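Local coordinates for protein endo-1,4-beta-xylanase 1 (Hypocrea jecorina, PDB 1XYN) that hydrolyses internal beta-1,4-xylosidic linkages in the main chain of xylan, releasing xylooligosaccharides and xylose from this plant cell-wall hemicellulose, at residues T60-V65 with A162-G167; I78-H83 with S130-G135. All coordinates share one frame; numbering follows the deposited sequence.

Contact 1: residues T60-V65 with A162-G167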
loop_
_atom_site.group_PDB
_atom_site.type_symbol
_atom_site.label_atom_id
_atom_site.label_comp_id
_atom_site.label_asym_id
_atom_site.label_seq_id
_atom_site.Cartn_x
_atom_site.Cartn_y
_atom_site.Cartn_z
ATOM N N THR A 60 5.402 -15.395 0.985
ATOM C CA THR A 60 3.937 -15.457 0.983
ATOM C C THR A 60 3.376 -15.723 -0.417
ATOM O O THR A 60 3.780 -15.071 -1.383
ATOM C CB THR A 60 3.321 -14.129 1.476
ATOM O OG1 THR A 60 3.879 -13.789 2.749
ATOM C CG2 THR A 60 1.801 -14.246 1.595
ATOM N N GLY A 61 2.418 -16.645 -0.501
ATOM C CA GLY A 61 1.793 -16.979 -1.770
ATOM C C GLY A 61 0.324 -17.313 -1.570
ATOM O O GLY A 61 -0.013 -18.115 -0.698
ATOM N N LEU A 62 -0.548 -16.712 -2.381
ATOM C CA LEU A 62 -1.991 -16.936 -2.279
ATOM C C LEU A 62 -2.649 -17.236 -3.627
ATOM O O LEU A 62 -2.376 -16.556 -4.616
ATOM C CB LEU A 62 -2.682 -15.688 -1.705
ATOM C CG LEU A 62 -1.970 -14.754 -0.718
ATOM C CD1 LEU A 62 -2.839 -13.529 -0.440
ATOM C CD2 LEU A 62 -1.650 -15.483 0.570
ATOM N N LEU A 63 -3.486 -18.271 -3.671
ATOM C CA LEU A 63 -4.236 -18.608 -4.883
ATOM C C LEU A 63 -5.701 -18.355 -4.514
ATOM O O LEU A 63 -6.252 -19.026 -3.637
ATOM C CB LEU A 63 -4.023 -20.072 -5.283
ATOM C CG LEU A 63 -4.788 -20.548 -6.530
ATOM C CD1 LEU A 63 -4.393 -19.720 -7.760
ATOM C CD2 LEU A 63 -4.532 -22.032 -6.765
ATOM N N SER A 64 -6.339 -17.393 -5.170
ATOM C CA SER A 64 -7.712 -17.081 -4.819
ATOM C C SER A 64 -8.534 -16.342 -5.852
ATOM O O SER A 64 -7.998 -15.733 -6.775
ATOM C CB SER A 64 -7.714 -16.219 -3.554
ATOM O OG SER A 64 -7.111 -14.951 -3.782
ATOM N N VAL A 65 -9.852 -16.430 -5.700
ATOM C CA VAL A 65 -10.747 -15.680 -6.558
ATOM C C VAL A 65 -10.607 -14.320 -5.884
ATOM O O VAL A 65 -10.674 -14.225 -4.655
ATOM C CB VAL A 65 -12.213 -16.189 -6.481
ATOM C CG1 VAL A 65 -13.146 -15.229 -7.222
ATOM C CG2 VAL A 65 -12.324 -17.611 -7.085
ATOM N N ALA A 162 -6.633 -14.941 -9.164
ATOM C CA ALA A 162 -5.289 -14.387 -9.094
ATOM C C ALA A 162 -4.311 -15.056 -8.137
ATOM O O ALA A 162 -4.692 -15.779 -7.211
ATOM C CB ALA A 162 -5.379 -12.887 -8.786
ATOM N N VAL A 163 -3.032 -14.841 -8.417
ATOM C CA VAL A 163 -1.947 -15.351 -7.596
ATOM C C VAL A 163 -1.306 -14.077 -7.080
ATOM O O VAL A 163 -1.129 -13.119 -7.835
ATOM C CB VAL A 163 -0.915 -16.149 -8.426
ATOM C CG1 VAL A 163 0.331 -16.417 -7.603
ATOM C CG2 VAL A 163 -1.512 -17.473 -8.880
ATOM N N GLU A 164 -1.025 -14.036 -5.786
ATOM C CA GLU A 164 -0.420 -12.854 -5.180
ATOM C C GLU A 164 0.711 -13.306 -4.282
ATOM O O GLU A 164 0.621 -14.350 -3.639
ATOM C CB GLU A 164 -1.469 -12.064 -4.386
ATOM C CG GLU A 164 -0.912 -10.899 -3.563
ATOM C CD GLU A 164 -1.995 -9.968 -3.008
ATOM O OE1 GLU A 164 -3.194 -10.311 -3.100
ATOM O OE2 GLU A 164 -1.646 -8.884 -2.480
ATOM N N GLY A 165 1.802 -12.545 -4.268
ATOM C CA GLY A 165 2.922 -12.935 -3.439
ATOM C C GLY A 165 3.968 -11.871 -3.194
ATOM O O GLY A 165 3.894 -10.759 -3.725
ATOM N N TRP A 166 4.928 -12.230 -2.350
ATOM C CA TRP A 166 6.039 -11.369 -1.975
ATOM C C TRP A 166 6.963 -12.144 -1.046
ATOM O O TRP A 166 6.587 -13.194 -0.514
ATOM C CB TRP A 166 5.544 -10.096 -1.269
ATOM C CG TRP A 166 4.844 -10.314 0.057
ATOM C CD1 TRP A 166 5.433 -10.408 1.295
ATOM C CD2 TRP A 166 3.426 -10.363 0.288
ATOM N NE1 TRP A 166 4.470 -10.495 2.272
ATOM C CE2 TRP A 166 3.233 -10.472 1.687
ATOM C CE3 TRP A 166 2.302 -10.321 -0.548
ATOM C CZ2 TRP A 166 1.961 -10.539 2.265
ATOM C CZ3 TRP A 166 1.034 -10.388 0.029
ATOM C CH2 TRP A 166 0.876 -10.495 1.422
ATOM N N GLY A 167 8.186 -11.640 -0.898
ATOM C CA GLY A 167 9.164 -12.262 -0.023
ATOM C C GLY A 167 9.764 -13.590 -0.447
ATOM O O GLY A 167 10.351 -14.290 0.380
HETATM O O HOH W 1 -4.683 -14.041 -4.595
#
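In the curved sheet of the family 11 jelly roll, T60-V65 and A162-G167 pair as antiparallel strands that carry E164, the predicted proton donor. Three hydrogen-bonded pairs, T60 with W166, L62 with E164 and S64 with A162, supply six backbone bonds, of which S64 N to A162 O is the straightest at 171°. Where the strands come closest, G61 faces G165; a side chain on G165 would run into T60 O. T60, L62, S64, A162, E164 and W166 line one face of the sheet. There T60 CB sits over the five-membered ring of W166, 3.9 Å from its centroid, a CH-pi contact, while CG2 lies below CZ2 at 3.8 Å. The ring reaches back over the threonine because CG of W166 stands between the backbone N and carbonyl carbon (chi1 64°). A serine in place of W166 would probably strip this cover from T60 and open a gap above its methyl. Nearby, L62 CD1 approaches E164 OE1 at 4.2 Å, and a water joins S64 OG (2.7 Å) to A162 O. On the other face L63 CD1 meets V163 CG2 at 3.8 Å. E164 OE1 is hydrogen-bonded to Y77 on strand 74-79, T60 OG1 to N84 O. L63 and V163 both pack on F54 of strand 48-56, in the second sheet, and V163 also bonds through its backbone to V36 of strand 34-40.

Contact 2: residues I78-H83 with S130-G135; sequences IMEDNH and SPRTSG. With CA (calcium ion), chain B.
The backbones of I78-H83 and S130-G135 meet at one point, where R132 N donates to E80 O at 2.8 Å and P131 CA lies 3.1 Å from the same oxygen in a CA-H...O contact. Here the chain turns a corner: E80 and D81 together oppose L63 of strand 60-70, a classic beta bulge where 74-79 gives way to 81-83. The bulge sends the two acidic side chains to different partners. E80 bends at chi2 (-64°) and runs beside R132, whose chain is extended from CG to NE. The guanidinium takes hold side-on with NE and NH2, both directed at the single oxygen OE1, at 2.7 Å from NE and 2.8 Å from NH2. OE1 lies in the guanidinium plane, but the carboxylate is turned 48° from it, with NE arriving nearly along the C-O axis of OE1 and NH2 from above the carboxylate plane. NH2 also bonds to T136 O, and the second oxygen, OE2, is hydrogen-bonded to Y102. G135 CA rests against one face of the guanidinium. Leaving on the same side as E80 but diverging along the chain, the D81 carboxylate passes across the P131 ring, with OD1 3.3 Å from P131 CB; T133 CG2 lies alongside OD2. OD2 binds the calcium ion at 2.6 Å, and H83 NE2 is a second ligand, 2.7 Å from the ion. N82 N makes a weak hydrogen bond to OD1. The chemistry thus divides in two: the buried charge of E80 is probably balanced by R132, which ties the loop to the bulge, whereas that of D81 is probably offset by the calcium ion, and P131 and T133 supply carbon atoms beside its carboxylate.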
loop_
_atom_site.group_PDB
_atom_site.type_symbol
_atom_site.label_atom_id
_atom_site.label_comp_id
_atom_site.label_asym_id
_atom_site.label_seq_id
_atom_site.Cartn_x
_atom_site.Cartn_y
_atom_site.Cartn_z
ATOM N N ILE A 78 -11.238 -15.048 -1.891
ATOM C CA ILE A 78 -11.796 -16.347 -1.571
ATOM C C ILE A 78 -10.588 -17.227 -1.825
ATOM O O ILE A 78 -10.379 -17.721 -2.939
ATOM C CB ILE A 78 -12.973 -16.744 -2.485
ATOM C CG1 ILE A 78 -14.159 -15.801 -2.245
ATOM C CG2 ILE A 78 -13.396 -18.187 -2.185
ATOM C CD1 ILE A 78 -15.259 -15.907 -3.274
ATOM N N MET A 79 -9.729 -17.294 -0.810
ATOM C CA MET A 79 -8.494 -18.059 -0.870
ATOM C C MET A 79 -8.702 -19.550 -0.860
ATOM O O MET A 79 -9.285 -20.088 0.070
ATOM C CB MET A 79 -7.579 -17.662 0.286
ATOM C CG MET A 79 -6.904 -16.333 0.094
ATOM S SD MET A 79 -6.047 -15.799 1.574
ATOM C CE MET A 79 -6.583 -14.092 1.620
ATOM N N GLU A 80 -8.226 -20.203 -1.911
ATOM C CA GLU A 80 -8.330 -21.644 -2.042
ATOM C C GLU A 80 -7.041 -22.262 -1.567
ATOM O O GLU A 80 -6.974 -23.449 -1.227
ATOM C CB GLU A 80 -8.598 -22.028 -3.500
ATOM C CG GLU A 80 -9.898 -21.447 -4.042
ATOM C CD GLU A 80 -11.114 -21.988 -3.314
ATOM O OE1 GLU A 80 -11.308 -23.217 -3.329
ATOM O OE2 GLU A 80 -11.879 -21.189 -2.734
ATOM N N ASP A 81 -6.033 -21.407 -1.468
ATOM C CA ASP A 81 -4.719 -21.813 -1.037
ATOM C C ASP A 81 -3.937 -20.597 -0.588
ATOM O O ASP A 81 -4.139 -19.497 -1.099
ATOM C CB ASP A 81 -4.019 -22.482 -2.204
ATOM C CG ASP A 81 -2.768 -23.190 -1.806
ATOM O OD1 ASP A 81 -2.559 -23.484 -0.607
ATOM O OD2 ASP A 81 -1.993 -23.450 -2.736
ATOM N N ASN A 82 -3.059 -20.802 0.386
ATOM C CA ASN A 82 -2.232 -19.731 0.929
ATOM C C ASN A 82 -1.076 -20.297 1.749
ATOM O O ASN A 82 -1.201 -21.362 2.375
ATOM C CB ASN A 82 -3.058 -18.749 1.781
ATOM C CG ASN A 82 -3.517 -19.343 3.117
ATOM O OD1 ASN A 82 -3.044 -18.930 4.181
ATOM N ND2 ASN A 82 -4.461 -20.288 3.068
ATOM N N HIS A 83 0.067 -19.614 1.672
ATOM C CA HIS A 83 1.279 -19.994 2.396
ATOM C C HIS A 83 1.881 -18.763 2.997
ATOM O O HIS A 83 2.019 -17.754 2.307
ATOM C CB HIS A 83 2.319 -20.549 1.456
ATOM C CG HIS A 83 1.818 -21.665 0.629
ATOM N ND1 HIS A 83 2.169 -22.974 0.865
ATOM C CD2 HIS A 83 0.966 -21.679 -0.419
ATOM C CE1 HIS A 83 1.556 -23.749 -0.007
ATOM N NE2 HIS A 83 0.821 -22.986 -0.800
ATOM N N SER A 130 -9.084 -26.183 4.007
ATOM C CA SER A 130 -8.382 -27.296 3.367
ATOM C C SER A 130 -7.924 -26.814 1.991
ATOM O O SER A 130 -8.643 -26.977 1.002
ATOM C CB SER A 130 -9.302 -28.508 3.226
ATOM O OG SER A 130 -9.719 -28.970 4.495
ATOM N N PRO A 131 -6.706 -26.232 1.908
ATOM C CA PRO A 131 -6.114 -25.703 0.676
ATOM C C PRO A 131 -6.107 -26.671 -0.501
ATOM O O PRO A 131 -5.852 -27.871 -0.332
ATOM C CB PRO A 131 -4.686 -25.359 1.105
ATOM C CG PRO A 131 -4.818 -25.062 2.550
ATOM C CD PRO A 131 -5.725 -26.171 3.005
ATOM N N ARG A 132 -6.392 -26.128 -1.684
ATOM C CA ARG A 132 -6.410 -26.889 -2.933
ATOM C C ARG A 132 -5.939 -25.995 -4.076
ATOM O O ARG A 132 -5.879 -24.771 -3.944
ATOM C CB ARG A 132 -7.814 -27.452 -3.246
ATOM C CG ARG A 132 -8.906 -26.397 -3.335
ATOM C CD ARG A 132 -10.267 -26.957 -3.768
ATOM N NE ARG A 132 -11.231 -25.864 -3.879
ATOM C CZ ARG A 132 -12.499 -25.982 -4.261
ATOM N NH1 ARG A 132 -12.999 -27.162 -4.592
ATOM N NH2 ARG A 132 -13.278 -24.910 -4.287
ATOM N N THR A 133 -5.588 -26.626 -5.191
ATOM C CA THR A 133 -5.123 -25.921 -6.372
ATOM C C THR A 133 -6.007 -26.216 -7.583
ATOM O O THR A 133 -5.721 -25.756 -8.689
ATOM C CB THR A 133 -3.668 -26.308 -6.705
ATOM O OG1 THR A 133 -3.533 -27.736 -6.684
ATOM C CG2 THR A 133 -2.714 -25.694 -5.701
ATOM N N SER A 134 -7.093 -26.956 -7.360
ATOM C CA SER A 134 -8.034 -27.336 -8.424
ATOM C C SER A 134 -9.451 -27.396 -7.855
ATOM O O SER A 134 -9.661 -27.962 -6.779
ATOM C CB SER A 134 -7.683 -28.730 -8.966
ATOM O OG SER A 134 -6.294 -28.869 -9.218
ATOM N N GLY A 135 -10.421 -26.827 -8.564
ATOM C CA GLY A 135 -11.789 -26.883 -8.081
ATOM C C GLY A 135 -12.754 -25.865 -8.651
ATOM O O GLY A 135 -12.480 -25.218 -9.662
HETATM CA CA CA B . -0.449 -25.253 -1.570
#

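In the fold
Strand 60-70 joins the two contacts, whose centres lie 10 Å apart: it pairs with 162-167 in contact 1, and along its other edge with 78-83 of contact 2. G61 O to H83 N (2.8 Å) and L63 O to E80 N (2.9 Å) are probable hydrogen bonds across that edge, and S64 CB packs against I78 O. Contact 2 is nested in the chain within contact 1. E164 lies on the face of the sheet that bears the cleft, beside Y77, a probable substrate-binding residue. The calcium ion is on the L63 side, about 7 Å from that side chain's nearest atom, so the metal site and the predicted proton donor belong to different faces of the sheet.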